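Side-chain contacts in nitrate transport protein (Parabacteroides distasonis, PDB 3HN0), which probably acts as the solute-binding component of an ABC importer, capturing nitrate or another small solute for delivery to its membrane partners: residues Val9-Gly14 / Ile18-Trp23; Ala48-Gln53 / Ala185-Pro190; Leu60-Ala65 / Ile75-Cys80; Pro81-Leu86 / Ile248-Ala253; Gly256-Ile261 / Arg272-Gly277. All blocks are in the same frame, centred on the assembly; numbering follows the deposited sequence.

Interaction 1 of 5, residues Val9-Gly14 / Ile18-Trp23; sequences VSVLRG and IAFADW
One face of the Phe20 ring carries a methyl group of Val11, CG2, which lies 4.3 Å from the ring centroid and only 17° off the ring normal, a CH-pi contact displaced a little toward the rim. In the plane of the same ring, at its edge, sits Trp23 CE3, and Phe20 CD2 in turn stands 3.4 Å above the plane of the indole. The two aromatics of residues 18-23 thus pack on each other as well as on strand 6-12. Val9 reaches both. With CG1 anti to the backbone N (chi1 -174°), its two methyls part ways: CG1 approaches Phe20 CE2 obliquely at 4.2 Å, while CG2 meets Trp23 CZ3 at the indole edge. Val35 and Val37 of strand 33-40 also touch Trp23, and Leu203 of helix 196-212 packs against both rings, so the pair is wedged between sheet and helix. The principle illustrated is that a short connection can cover its own strand: no hydrogen bond crosses between the segments, and cohesion comes from dispersion and from the shape of valine methyls against aromatic surfaces, a buried fit that is only weakly directional.

Interaction 2 of 5, residues Ala48-Gln53 / Ala185-Pro190; sequences ALLIKQ and AVVYTP
Leu50 of helix 43-51 presses one methyl, CD1, against Val187 CG2 of strand 184-188 at 3.8 Å, the closest approach between the two segments. The side chains cross at about a right angle and touch through one methyl of each. With Val187 CG1 anti to the carbonyl carbon (chi1 -58°), CG2 is left in the crowded position between backbone N and carbonyl carbon, and from there it projects at the helix. This is the compact half of the contact, and both residues are buried. Toward the end of the strand the fit slackens: the other leucine methyl, CD2, reaches Thr189 CG2 at 4.2 Å. Thr189 offers that methyl while its OG1 bonds to the backbone O of Asp56, so one side chain serves both an apolar and a polar neighbour. Just past Leu50 the helix ends, and Lys52 and Gln53 are exposed. Gln53, with its positive phi (57°), closes the helix in a Schellman motif, its N bonded back to Leu50 O at 3.0 Å. Helix 43-51 is the crossover of a beta-alpha-beta unit joining the parallel strands 33-40 and 57-61. It lies over the sheet so that Leu50 also touches Ala58 of strand 57-61 and Leu68 of helix 62-70, while Val187 is further covered by Ala65 of that second helix.

Interaction 3 of 5, residues Leu60-Ala65 / Ile75-Cys80; sequences LPMINA and IKLAGC
The end of Met62, present as selenomethionine, closes on Leu77 with two atoms at once: its methyl CE lies 3.8 Å from Leu77 CD1, and its SE 3.9 Å from Leu77 CD2. Each of them is also near the other leucine methyl, so the terminus rests across the fork of the isobutyl group, the two side chains crossing at about a right angle. Successive bends in the Met62 chain (chi2 62°, chi3 71°) curl it round to this position, although its first bond does not aim at strand 76-82. An alanine in place of Leu77 would lack both CD methyls and would probably leave the SE-CE end of Met62 without its seat, free to turn. Helix 62-70, which begins right after Pro61 at the N-cap, links strand 57-61 to strand 76-82, two parallel strands between which the antiparallel strand 184-188 is inserted; this order is the hallmark of the type II periplasmic binding protein fold. Past Leu77 strand 76-82 is disturbed, Ala78 and Gly79 together facing Val186 in a classic beta bulge. Just before the strand begins, Ile75 turns its CD1 to the helix backbone, 3.9 Å from Ala65 O, while Ala65 packs its own methyl toward Ala185 and Val187. Phe257 of helix 251-264 covers Met62 from another side, and Val254 of the same helix touches Leu77.

Interaction 4 of 5, residues Pro81-Leu86 / Ile248-Ala253; sequences PIWGTL and IEAKDA
Trp83 drives the benzene end of its indole at the turn that opens helix 251-264, and the walk along that turn explains the fit. Ile248 begins a type I beta turn that ends at Lys251, closed by a weak bond of 3.5 Å between Lys251 N and Ile248 O. Glu249, next in line, packs on His224 of the second subunit. Ala250, at the N-cap position, makes the first contact: its CB lies 4.2 Å from Trp83 CH2, near the indole plane. One helical turn onward Ala253, which has two conformers, places its CB 4.3 Å from Trp83 CZ3 in one of them, again at the edge. Two small methyls therefore receive consecutive rim atoms of one large ring, and no hydrogen bond crosses. The ring reaches them because CG lies anti to the carbonyl carbon (chi1 -60°), while its NE1 bonds the backbone O of Tyr243, which is likely to hold the ring in this rotation. An ethanediol molecule, probably from the crystallisation liquor, lies about 3 Å from the Trp83 side chain. Residues 81-86 carry the chain from strand 76-82, in the seven-stranded sheet, toward strand 87-90 of the three-stranded one, a crossing between lobes as in two-domain binding proteins of this fold. Trp83 thus stands just where the chain leaves the first sheet, with Leu245 of the edge strand 242-246 touching both its ring and Ala250.

Interaction 5 of 5, residues Gly256-Ile261 / Arg272-Gly277; sequences GFLRLI and RLPDAG. With PO4 (phosphate ion), chain C.
Leu258 meets Leu273 and Pro274 in the apolar part of the contact: Leu258 CB lies 3.7 Å from Leu273 CD2, in one of the two conformers of Leu273, and Leu258 CD1 packs on Pro274 CD at 3.8 Å. The leucine and the proline ring cross at about a right angle, the methyl resting between CD and CG. On the outer side Leu273 CD1 comes obliquely to the Arg259 guanidinium, 3.7 Å from NH2, a contact of aliphatic carbon with a charged group that remains exposed. Bending of the arginine chain at chi3 (-59°) swings its end back over the leucine.

Charged contacts belong to the loop and to a phosphate ion, probably from the crystallisation liquor. Arg272 grips it with two bonds, NE to O2 at 2.8 Å, nearly straight at 164°, and NH2 to O4 at 3.1 Å, more bent; NH2 also bonds the backbone O of Asn70. The O2 atom lies in the guanidinium plane, at its edge. Asp275 OD2 stands 2.6 Å from phosphate O1. The other carboxylate oxygen, Asp275 OD1, accepts from Gly277 N at 3.1 Å in an Asx turn, the donor coming from above the carboxylate plane, and it also receives the hydroxyl of Tyr69.

In the fold, the loop runs back alongside helix 251-264, whose Leu258 joins Pro274 in packing on Ala66 of helix 62-70, while at the far end of the loop Gly277 O is bonded to Lys76 NZ of strand 76-82.

Four of the five contacts are buried and apolar, and charge enters only in interaction 5, the one that is partly exposed. Interactions 1, 2 and 3 all lean on the seven-stranded sheet, with aromatic rings, a leucine and a selenomethionine end laid against it; interactions 2 and 3 lie closest together, their centres about 9 Å apart, and use strands 184-188 and 76-82, which are neighbours in the sheet. Interaction 4 takes over from interaction 3 on strand 76-82 and replaces flexible aliphatic ends with one aromatic edge on two alanines. Interactions 4 and 5 both use helix 251-264, first at its start, then farther along. Interaction 5 adds arginine and a bound anion to leucine packing.

Interaction 1 of 5, residues Val9-Gly14 / Ile18-Trp23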
# COMPACT_ATOMS: atom_id res chain seq x y z
N VAL A 9 9.64 -4.54 27.34
CA VAL A 9 9.17 -3.92 26.12
C VAL A 9 8.58 -2.57 26.45
O VAL A 9 7.56 -2.49 27.12
CB VAL A 9 8.13 -4.78 25.46
CG1 VAL A 9 7.73 -4.20 24.11
CG2 VAL A 9 8.73 -6.21 25.28
N SER A 10 9.17 -1.52 25.88
CA SER A 10 8.69 -0.16 26.11
C SER A 10 7.95 0.28 24.86
O SER A 10 8.53 0.26 23.78
CB SER A 10 9.87 0.78 26.36
OG SER A 10 10.62 0.36 27.48
N VAL A 11 6.68 0.65 25.01
CA VAL A 11 5.88 1.08 23.89
C VAL A 11 5.59 2.60 24.06
O VAL A 11 5.01 3.01 25.04
CB VAL A 11 4.62 0.24 23.76
CG1 VAL A 11 3.82 0.70 22.55
CG2 VAL A 11 4.94 -1.26 23.63
N LEU A 12 6.09 3.47 23.17
CA LEU A 12 5.72 4.90 23.25
C LEU A 12 4.17 5.01 23.22
O LEU A 12 3.52 4.39 22.42
CB LEU A 12 6.29 5.69 22.11
CG LEU A 12 6.00 7.20 22.11
CD1 LEU A 12 6.45 7.83 23.37
CD2 LEU A 12 6.71 7.82 20.90
N ARG A 13 3.60 5.78 24.15
CA ARG A 13 2.13 5.97 24.21
C ARG A 13 1.54 6.31 22.84
O ARG A 13 2.11 7.13 22.11
CB ARG A 13 1.83 7.14 25.18
CG ARG A 13 0.30 7.33 25.43
CD ARG A 13 0.02 8.30 26.64
NE ARG A 13 0.58 7.81 27.91
CZ ARG A 13 0.03 6.85 28.68
NH1 ARG A 13 -1.09 6.23 28.32
NH2 ARG A 13 0.63 6.48 29.82
N GLY A 14 0.40 5.72 22.52
CA GLY A 14 -0.20 5.92 21.19
C GLY A 14 -0.82 4.66 20.67
O GLY A 14 -0.91 3.67 21.41
N ILE A 18 -1.94 -0.78 20.76
CA ILE A 18 -3.00 -1.67 20.33
C ILE A 18 -2.46 -2.99 19.76
O ILE A 18 -2.99 -4.08 20.03
CB ILE A 18 -3.95 -0.98 19.29
CG1 ILE A 18 -4.59 0.25 19.92
CG2 ILE A 18 -5.03 -2.02 18.79
CD1 ILE A 18 -5.37 1.18 18.90
N ALA A 19 -1.36 -2.93 19.01
CA ALA A 19 -0.74 -4.12 18.48
C ALA A 19 -0.23 -5.06 19.56
O ALA A 19 -0.15 -6.25 19.36
CB ALA A 19 0.43 -3.71 17.54
N PHE A 20 0.18 -4.46 20.67
CA PHE A 20 0.76 -5.16 21.80
C PHE A 20 -0.27 -5.46 22.90
O PHE A 20 0.08 -6.02 23.93
CB PHE A 20 1.91 -4.30 22.36
CG PHE A 20 3.11 -4.26 21.48
CD1 PHE A 20 3.23 -3.34 20.48
CD2 PHE A 20 4.16 -5.17 21.68
CE1 PHE A 20 4.33 -3.33 19.67
CE2 PHE A 20 5.28 -5.16 20.87
CZ PHE A 20 5.36 -4.25 19.87
N ALA A 21 -1.55 -5.13 22.66
CA ALA A 21 -2.56 -5.22 23.72
C ALA A 21 -2.62 -6.59 24.35
O ALA A 21 -2.76 -6.70 25.58
CB ALA A 21 -3.97 -4.81 23.18
N ASP A 22 -2.56 -7.64 23.54
CA ASP A 22 -2.72 -8.96 24.08
C ASP A 22 -1.51 -9.35 24.96
O ASP A 22 -1.61 -10.25 25.75
CB ASP A 22 -2.94 -10.03 23.04
CG ASP A 22 -3.42 -11.34 23.66
OD1 ASP A 22 -4.44 -11.32 24.37
OD2 ASP A 22 -2.78 -12.40 23.45
N TRP A 23 -0.39 -8.65 24.82
CA TRP A 23 0.76 -8.91 25.72
C TRP A 23 0.57 -8.32 27.11
O TRP A 23 1.20 -8.75 28.08
CB TRP A 23 2.03 -8.36 25.12
CG TRP A 23 2.57 -9.11 23.89
CD1 TRP A 23 1.94 -10.08 23.15
CD2 TRP A 23 3.84 -8.92 23.28
NE1 TRP A 23 2.76 -10.49 22.11
CE2 TRP A 23 3.92 -9.80 22.17
CE3 TRP A 23 4.91 -8.07 23.52
CZ2 TRP A 23 5.03 -9.82 21.34
CZ3 TRP A 23 6.00 -8.12 22.71
CH2 TRP A 23 6.05 -9.01 21.63

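Interaction 2 of 5, residues Ala48-Gln53 / Ala185-Pro190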
# COMPACT_ATOMS: atom_id res chain seq x y z
N ALA A 48 16.01 7.25 26.15
CA ALA A 48 16.80 7.17 27.40
C ALA A 48 16.83 5.75 27.94
O ALA A 48 17.91 5.23 28.30
CB ALA A 48 16.24 8.15 28.48
N LEU A 49 15.69 5.08 27.91
CA LEU A 49 15.66 3.69 28.37
C LEU A 49 16.55 2.78 27.56
O LEU A 49 17.21 1.89 28.10
CB LEU A 49 14.21 3.16 28.33
CG LEU A 49 13.24 3.74 29.36
CD1 LEU A 49 11.82 3.34 28.94
CD2 LEU A 49 13.58 3.31 30.82
N LEU A 50 16.56 2.98 26.24
CA LEU A 50 17.43 2.20 25.38
C LEU A 50 18.90 2.50 25.65
O LEU A 50 19.70 1.59 25.84
CB LEU A 50 17.15 2.49 23.92
CG LEU A 50 15.84 1.93 23.36
CD1 LEU A 50 15.50 2.58 22.03
CD2 LEU A 50 16.01 0.43 23.21
N ILE A 51 19.25 3.77 25.66
CA ILE A 51 20.64 4.15 25.98
C ILE A 51 21.11 3.61 27.34
O ILE A 51 22.18 3.00 27.45
CB ILE A 51 20.80 5.67 25.92
CG1 ILE A 51 20.58 6.16 24.48
CG2 ILE A 51 22.20 6.08 26.41
CD1 ILE A 51 20.24 7.60 24.38
N LYS A 52 20.30 3.78 28.36
CA LYS A 52 20.62 3.23 29.70
C LYS A 52 20.56 1.70 29.84
O LYS A 52 20.89 1.14 30.90
CB LYS A 52 19.71 3.87 30.71
CG LYS A 52 19.91 5.38 30.85
CD LYS A 52 19.30 5.93 32.14
CE LYS A 52 17.85 6.30 31.99
NZ LYS A 52 17.44 7.25 33.08
N GLN A 53 20.13 1.02 28.77
CA GLN A 53 19.90 -0.42 28.77
C GLN A 53 18.92 -0.83 29.85
O GLN A 53 19.09 -1.86 30.51
CB GLN A 53 21.22 -1.19 28.87
CG GLN A 53 22.27 -0.69 27.85
CD GLN A 53 23.59 -1.38 28.01
OE1 GLN A 53 24.49 -0.86 28.66
NE2 GLN A 53 23.72 -2.58 27.44
N ALA A 185 8.71 1.97 14.42
CA ALA A 185 9.76 0.99 14.55
C ALA A 185 9.64 0.22 15.84
O ALA A 185 9.43 0.80 16.93
CB ALA A 185 11.16 1.66 14.57
N VAL A 186 9.80 -1.09 15.70
CA VAL A 186 10.12 -1.95 16.84
C VAL A 186 11.61 -2.17 16.77
O VAL A 186 12.09 -2.80 15.81
CB VAL A 186 9.36 -3.29 16.80
CG1 VAL A 186 9.76 -4.17 18.00
CG2 VAL A 186 7.84 -3.08 16.75
N VAL A 187 12.34 -1.72 17.79
CA VAL A 187 13.79 -1.89 17.83
C VAL A 187 14.19 -2.77 19.01
O VAL A 187 13.43 -2.89 19.98
CB VAL A 187 14.51 -0.52 17.92
CG1 VAL A 187 14.08 0.35 16.68
CG2 VAL A 187 14.30 0.18 19.28
N TYR A 188 15.37 -3.38 18.92
CA TYR A 188 15.82 -4.32 19.92
C TYR A 188 17.32 -4.19 20.13
O TYR A 188 18.07 -3.74 19.24
CB TYR A 188 15.42 -5.75 19.54
CG TYR A 188 16.07 -6.31 18.33
CD1 TYR A 188 15.55 -6.09 17.06
CD2 TYR A 188 17.26 -7.06 18.42
CE1 TYR A 188 16.14 -6.57 15.95
CE2 TYR A 188 17.84 -7.57 17.30
CZ TYR A 188 17.28 -7.36 16.06
OH TYR A 188 17.90 -7.84 14.90
N THR A 189 17.73 -4.63 21.30
CA THR A 189 19.13 -4.54 21.70
C THR A 189 19.81 -5.88 21.43
O THR A 189 19.19 -6.87 21.12
CB THR A 189 19.24 -4.20 23.20
OG1 THR A 189 18.46 -5.13 23.92
CG2 THR A 189 18.76 -2.76 23.55
N PRO A 190 21.15 -5.91 21.51
CA PRO A 190 21.83 -7.11 21.06
C PRO A 190 21.49 -8.43 21.76
O PRO A 190 21.57 -9.50 21.14
CB PRO A 190 23.31 -6.75 21.31
CG PRO A 190 23.36 -5.33 21.05
CD PRO A 190 22.10 -4.79 21.64

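Interaction 3 of 5, residues Leu60-Ala65 / Ile75-Cys80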
# COMPACT_ATOMS: atom_id res chain seq x y z
N LEU A 60 8.92 3.02 18.81
CA LEU A 60 9.01 4.47 18.70
C LEU A 60 9.13 4.83 17.24
O LEU A 60 9.27 3.96 16.36
CB LEU A 60 10.20 5.06 19.51
CG LEU A 60 11.64 4.85 18.98
CD1 LEU A 60 12.59 5.39 19.99
CD2 LEU A 60 12.01 3.40 18.70
N PRO A 61 9.07 6.13 16.96
CA PRO A 61 8.99 6.49 15.56
C PRO A 61 10.23 6.01 14.81
O PRO A 61 11.35 6.00 15.36
CB PRO A 61 8.94 8.01 15.60
CG PRO A 61 8.22 8.31 16.89
CD PRO A 61 8.83 7.29 17.83
N MSE A 62 9.98 5.59 13.57
CA MSE A 62 11.06 5.13 12.69
C MSE A 62 12.16 6.18 12.56
O MSE A 62 13.36 5.83 12.53
CB MSE A 62 10.50 4.75 11.30
CG MSE A 62 11.43 4.16 10.34
SE MSE A 62 12.21 2.50 10.83
CE MSE A 62 10.57 1.48 10.63
N ILE A 63 11.81 7.46 12.49
CA ILE A 63 12.90 8.49 12.35
C ILE A 63 13.83 8.45 13.58
O ILE A 63 15.04 8.56 13.45
CB ILE A 63 12.38 9.91 12.00
CG1 ILE A 63 11.48 10.49 13.06
CG2 ILE A 63 11.57 9.86 10.65
CD1 ILE A 63 11.24 12.02 12.84
N ASN A 64 13.27 8.25 14.77
CA ASN A 64 14.10 8.14 15.97
C ASN A 64 14.97 6.93 15.91
O ASN A 64 16.13 6.96 16.33
CB ASN A 64 13.26 8.10 17.26
CG ASN A 64 12.47 9.39 17.50
OD1 ASN A 64 11.51 9.66 16.77
ND2 ASN A 64 12.85 10.17 18.50
N ALA A 65 14.41 5.84 15.43
CA ALA A 65 15.17 4.59 15.34
C ALA A 65 16.37 4.79 14.42
O ALA A 65 17.53 4.47 14.77
CB ALA A 65 14.24 3.45 14.84
N ILE A 75 21.19 -0.70 18.60
CA ILE A 75 19.88 -1.24 18.33
C ILE A 75 19.82 -1.65 16.88
O ILE A 75 20.61 -1.18 16.06
CB ILE A 75 18.74 -0.20 18.63
CG1 ILE A 75 18.94 1.10 17.82
CG2 ILE A 75 18.62 0.07 20.14
CD1 ILE A 75 17.74 1.97 17.71
N LYS A 76 18.88 -2.52 16.57
CA LYS A 76 18.53 -2.83 15.21
C LYS A 76 17.03 -2.77 15.08
O LYS A 76 16.26 -2.89 16.08
CB LYS A 76 19.04 -4.22 14.77
CG LYS A 76 20.56 -4.33 14.79
CD LYS A 76 21.08 -5.54 14.07
CE LYS A 76 22.61 -5.63 14.15
NZ LYS A 76 23.32 -4.38 13.63
N LEU A 77 16.60 -2.65 13.85
CA LEU A 77 15.20 -2.62 13.54
C LEU A 77 14.63 -4.03 13.34
O LEU A 77 15.06 -4.73 12.44
CB LEU A 77 14.95 -1.82 12.27
CG LEU A 77 13.51 -1.78 11.79
CD1 LEU A 77 12.60 -0.96 12.74
CD2 LEU A 77 13.45 -1.19 10.38
N ALA A 78 13.63 -4.43 14.14
CA ALA A 78 12.93 -5.68 13.88
C ALA A 78 11.93 -5.53 12.74
O ALA A 78 11.91 -6.35 11.82
CB ALA A 78 12.22 -6.24 15.17
N GLY A 79 11.07 -4.51 12.83
CA GLY A 79 10.00 -4.35 11.88
C GLY A 79 9.03 -3.29 12.31
O GLY A 79 9.33 -2.52 13.23
N CYS A 80 7.87 -3.29 11.67
CA CYS A 80 6.84 -2.26 11.89
C CYS A 80 5.48 -2.91 12.08
O CYS A 80 5.09 -3.72 11.25
CB CYS A 80 6.84 -1.28 10.75
SG CYS A 80 5.50 -0.03 10.88

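Interaction 4 of 5, residues Pro81-Leu86 / Ile248-Ala253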
# COMPACT_ATOMS: atom_id res chain seq x y z
N PRO A 81 4.73 -2.54 13.17
CA PRO A 81 3.48 -3.22 13.47
C PRO A 81 2.22 -2.45 13.16
O PRO A 81 1.13 -2.96 13.41
CB PRO A 81 3.57 -3.35 14.99
CG PRO A 81 4.26 -2.13 15.44
CD PRO A 81 5.26 -1.83 14.33
N ILE A 82 2.35 -1.23 12.70
CA ILE A 82 1.18 -0.39 12.53
C ILE A 82 1.45 0.48 11.31
O ILE A 82 2.56 0.93 11.05
CB ILE A 82 0.88 0.40 13.86
CG1 ILE A 82 -0.38 1.29 13.73
CG2 ILE A 82 2.07 1.30 14.26
CD1 ILE A 82 -0.83 2.03 15.05
N TRP A 83 0.39 0.67 10.50
CA TRP A 83 0.55 1.27 9.18
C TRP A 83 -0.42 2.45 8.93
O TRP A 83 -0.37 3.10 7.90
CB TRP A 83 0.39 0.17 8.10
CG TRP A 83 1.45 -0.90 8.29
CD1 TRP A 83 1.37 -1.96 9.13
CD2 TRP A 83 2.78 -0.88 7.76
NE1 TRP A 83 2.56 -2.65 9.14
CE2 TRP A 83 3.44 -2.04 8.27
CE3 TRP A 83 3.47 -0.06 6.85
CZ2 TRP A 83 4.73 -2.35 7.96
CZ3 TRP A 83 4.77 -0.39 6.51
CH2 TRP A 83 5.41 -1.53 7.09
N GLY A 84 -1.31 2.70 9.87
CA GLY A 84 -2.34 3.75 9.74
C GLY A 84 -2.18 4.76 10.86
O GLY A 84 -2.69 4.58 11.96
N THR A 85 -1.41 5.81 10.63
CA THR A 85 -1.17 6.75 11.69
C THR A 85 -1.67 8.16 11.47
O THR A 85 -1.80 8.92 12.43
CB THR A 85 0.33 6.79 12.09
OG1 THR A 85 1.09 7.36 11.06
CG2 THR A 85 0.86 5.42 12.33
N LEU A 86 -1.90 8.55 10.22
CA LEU A 86 -2.22 9.95 9.95
C LEU A 86 -3.37 10.10 8.97
O LEU A 86 -3.36 9.56 7.86
CB LEU A 86 -0.96 10.68 9.48
CG LEU A 86 -1.03 12.18 9.65
CD1 LEU A 86 -1.04 12.55 11.18
CD2 LEU A 86 0.12 12.83 8.89
N ILE A 248 13.15 -6.92 7.12
CA ILE A 248 13.69 -7.56 5.91
C ILE A 248 12.61 -7.50 4.82
O ILE A 248 12.85 -7.04 3.68
CB ILE A 248 14.12 -9.03 6.14
CG1 ILE A 248 15.35 -9.11 7.06
CG2 ILE A 248 14.41 -9.69 4.81
CD1 ILE A 248 15.32 -10.27 8.16
N GLU A 249 11.40 -7.90 5.17
CA GLU A 249 10.26 -7.91 4.22
C GLU A 249 9.80 -6.52 3.85
O GLU A 249 9.22 -6.31 2.78
CB GLU A 249 9.08 -8.68 4.82
CG GLU A 249 9.43 -10.10 5.35
CD GLU A 249 10.17 -10.92 4.32
OE1 GLU A 249 9.97 -10.66 3.11
OE2 GLU A 249 10.95 -11.82 4.72
N ALA A 250 10.00 -5.56 4.73
CA ALA A 250 9.50 -4.21 4.51
C ALA A 250 10.63 -3.21 4.20
O ALA A 250 10.43 -1.99 4.36
CB ALA A 250 8.71 -3.75 5.77
N LYS A 251 11.78 -3.72 3.74
CA LYS A 251 12.98 -2.90 3.61
C LYS A 251 12.68 -1.71 2.71
O LYS A 251 13.08 -0.57 2.98
CB LYS A 251 14.17 -3.72 3.07
CG LYS A 251 15.49 -2.90 2.89
CD LYS A 251 16.64 -3.75 2.35
N ASP A 252 11.92 -1.95 1.63
CA ASP A 252 11.60 -0.87 0.71
C ASP A 252 10.71 0.20 1.28
O ASP A 252 10.95 1.38 1.01
CB ASP A 252 11.08 -1.42 -0.65
CG ASP A 252 12.17 -2.13 -1.47
OD1 ASP A 252 13.40 -2.00 -1.18
OD2 ASP A 252 11.81 -2.86 -2.43
N ALA A 253 9.69 -0.17 2.06
CA ALA A 253 8.86 0.77 2.79
C ALA A 253 9.62 1.51 3.91
O ALA A 253 9.19 2.58 4.36
CB ALA A 253 7.63 0.09 3.40

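Interaction 5 of 5, residues Gly256-Ile261 / Arg272-Gly277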
# COMPACT_ATOMS: atom_id res chain seq x y z
N GLY A 256 12.42 3.73 1.74
CA GLY A 256 11.64 4.76 1.05
C GLY A 256 11.06 5.86 1.93
O GLY A 256 11.10 7.05 1.57
N PHE A 257 10.49 5.49 3.06
CA PHE A 257 10.03 6.44 4.06
C PHE A 257 11.18 7.33 4.58
O PHE A 257 11.05 8.53 4.54
CB PHE A 257 9.34 5.75 5.24
CG PHE A 257 9.08 6.63 6.39
CD1 PHE A 257 8.07 7.59 6.37
CD2 PHE A 257 9.87 6.53 7.54
CE1 PHE A 257 7.80 8.39 7.45
CE2 PHE A 257 9.66 7.38 8.61
CZ PHE A 257 8.62 8.31 8.60
N LEU A 258 12.30 6.73 4.98
CA LEU A 258 13.44 7.48 5.51
C LEU A 258 14.00 8.46 4.46
O LEU A 258 14.29 9.60 4.79
CB LEU A 258 14.53 6.54 6.08
CG LEU A 258 14.10 5.86 7.40
CD1 LEU A 258 15.13 4.80 7.86
CD2 LEU A 258 13.84 6.86 8.53
N ARG A 259 14.06 8.02 3.21
CA ARG A 259 14.48 8.86 2.12
C ARG A 259 13.58 10.05 1.95
O ARG A 259 14.05 11.17 1.73
CB ARG A 259 14.52 8.06 0.82
CG ARG A 259 15.19 8.74 -0.34
CD ARG A 259 15.47 7.74 -1.51
NE ARG A 259 16.34 6.62 -1.08
CZ ARG A 259 15.97 5.34 -0.93
NH1 ARG A 259 14.72 4.92 -1.18
NH2 ARG A 259 16.87 4.45 -0.53
N LEU A 260 12.27 9.82 2.04
CA LEU A 260 11.31 10.91 1.95
C LEU A 260 11.54 11.93 3.08
O LEU A 260 11.63 13.13 2.84
CB LEU A 260 9.88 10.34 1.97
CG LEU A 260 8.70 11.30 1.81
CD1 LEU A 260 7.41 10.53 1.44
CD2 LEU A 260 8.53 12.10 3.09
N ILE A 261 11.66 11.45 4.32
CA ILE A 261 11.89 12.34 5.45
C ILE A 261 13.18 13.16 5.25
O ILE A 261 13.22 14.36 5.49
CB ILE A 261 12.01 11.56 6.78
CG1 ILE A 261 10.68 10.88 7.09
CG2 ILE A 261 12.52 12.45 7.94
CD1 ILE A 261 9.53 11.87 7.25
N ARG A 272 21.82 10.95 7.37
CA ARG A 272 22.03 9.96 6.32
C ARG A 272 21.07 8.81 6.51
O ARG A 272 20.53 8.61 7.60
CB ARG A 272 23.48 9.44 6.36
CG ARG A 272 23.84 8.63 7.60
CD ARG A 272 25.32 8.46 7.69
NE ARG A 272 25.74 7.51 8.70
CZ ARG A 272 25.82 7.79 10.01
NH1 ARG A 272 25.53 8.99 10.47
NH2 ARG A 272 26.23 6.85 10.86
N LEU A 273 20.87 8.04 5.44
CA LEU A 273 20.08 6.81 5.53
C LEU A 273 20.92 5.78 6.28
O LEU A 273 22.12 5.66 6.02
CB LEU A 273 19.77 6.25 4.14
CG LEU A 273 18.84 7.07 3.26
CD1 LEU A 273 18.87 6.43 1.87
CD2 LEU A 273 17.40 7.10 3.84
N PRO A 274 20.30 5.03 7.21
CA PRO A 274 21.04 3.98 7.93
C PRO A 274 21.65 2.96 6.94
O PRO A 274 21.02 2.65 5.91
CB PRO A 274 19.99 3.33 8.76
CG PRO A 274 18.94 4.41 8.97
CD PRO A 274 18.90 5.14 7.68
N ASP A 275 22.84 2.47 7.25
CA ASP A 275 23.48 1.43 6.46
C ASP A 275 22.85 0.05 6.69
O ASP A 275 21.84 -0.10 7.39
CB ASP A 275 24.99 1.40 6.73
CG ASP A 275 25.35 1.04 8.15
OD1 ASP A 275 24.62 0.26 8.80
OD2 ASP A 275 26.40 1.51 8.63
N ALA A 276 23.46 -0.98 6.10
CA ALA A 276 22.80 -2.29 6.05
C ALA A 276 22.67 -2.95 7.44
O ALA A 276 21.76 -3.72 7.64
CB ALA A 276 23.50 -3.24 5.07
N GLY A 277 23.51 -2.57 8.40
CA GLY A 277 23.44 -3.14 9.76
C GLY A 277 22.18 -2.75 10.58
O GLY A 277 21.94 -3.29 11.65
P PO4 C . 27.58 4.69 7.76
O1 PO4 C . 27.87 3.26 7.33
O2 PO4 C . 26.13 5.05 7.47
O3 PO4 C . 28.48 5.64 7.00
O4 PO4 C . 27.90 4.80 9.22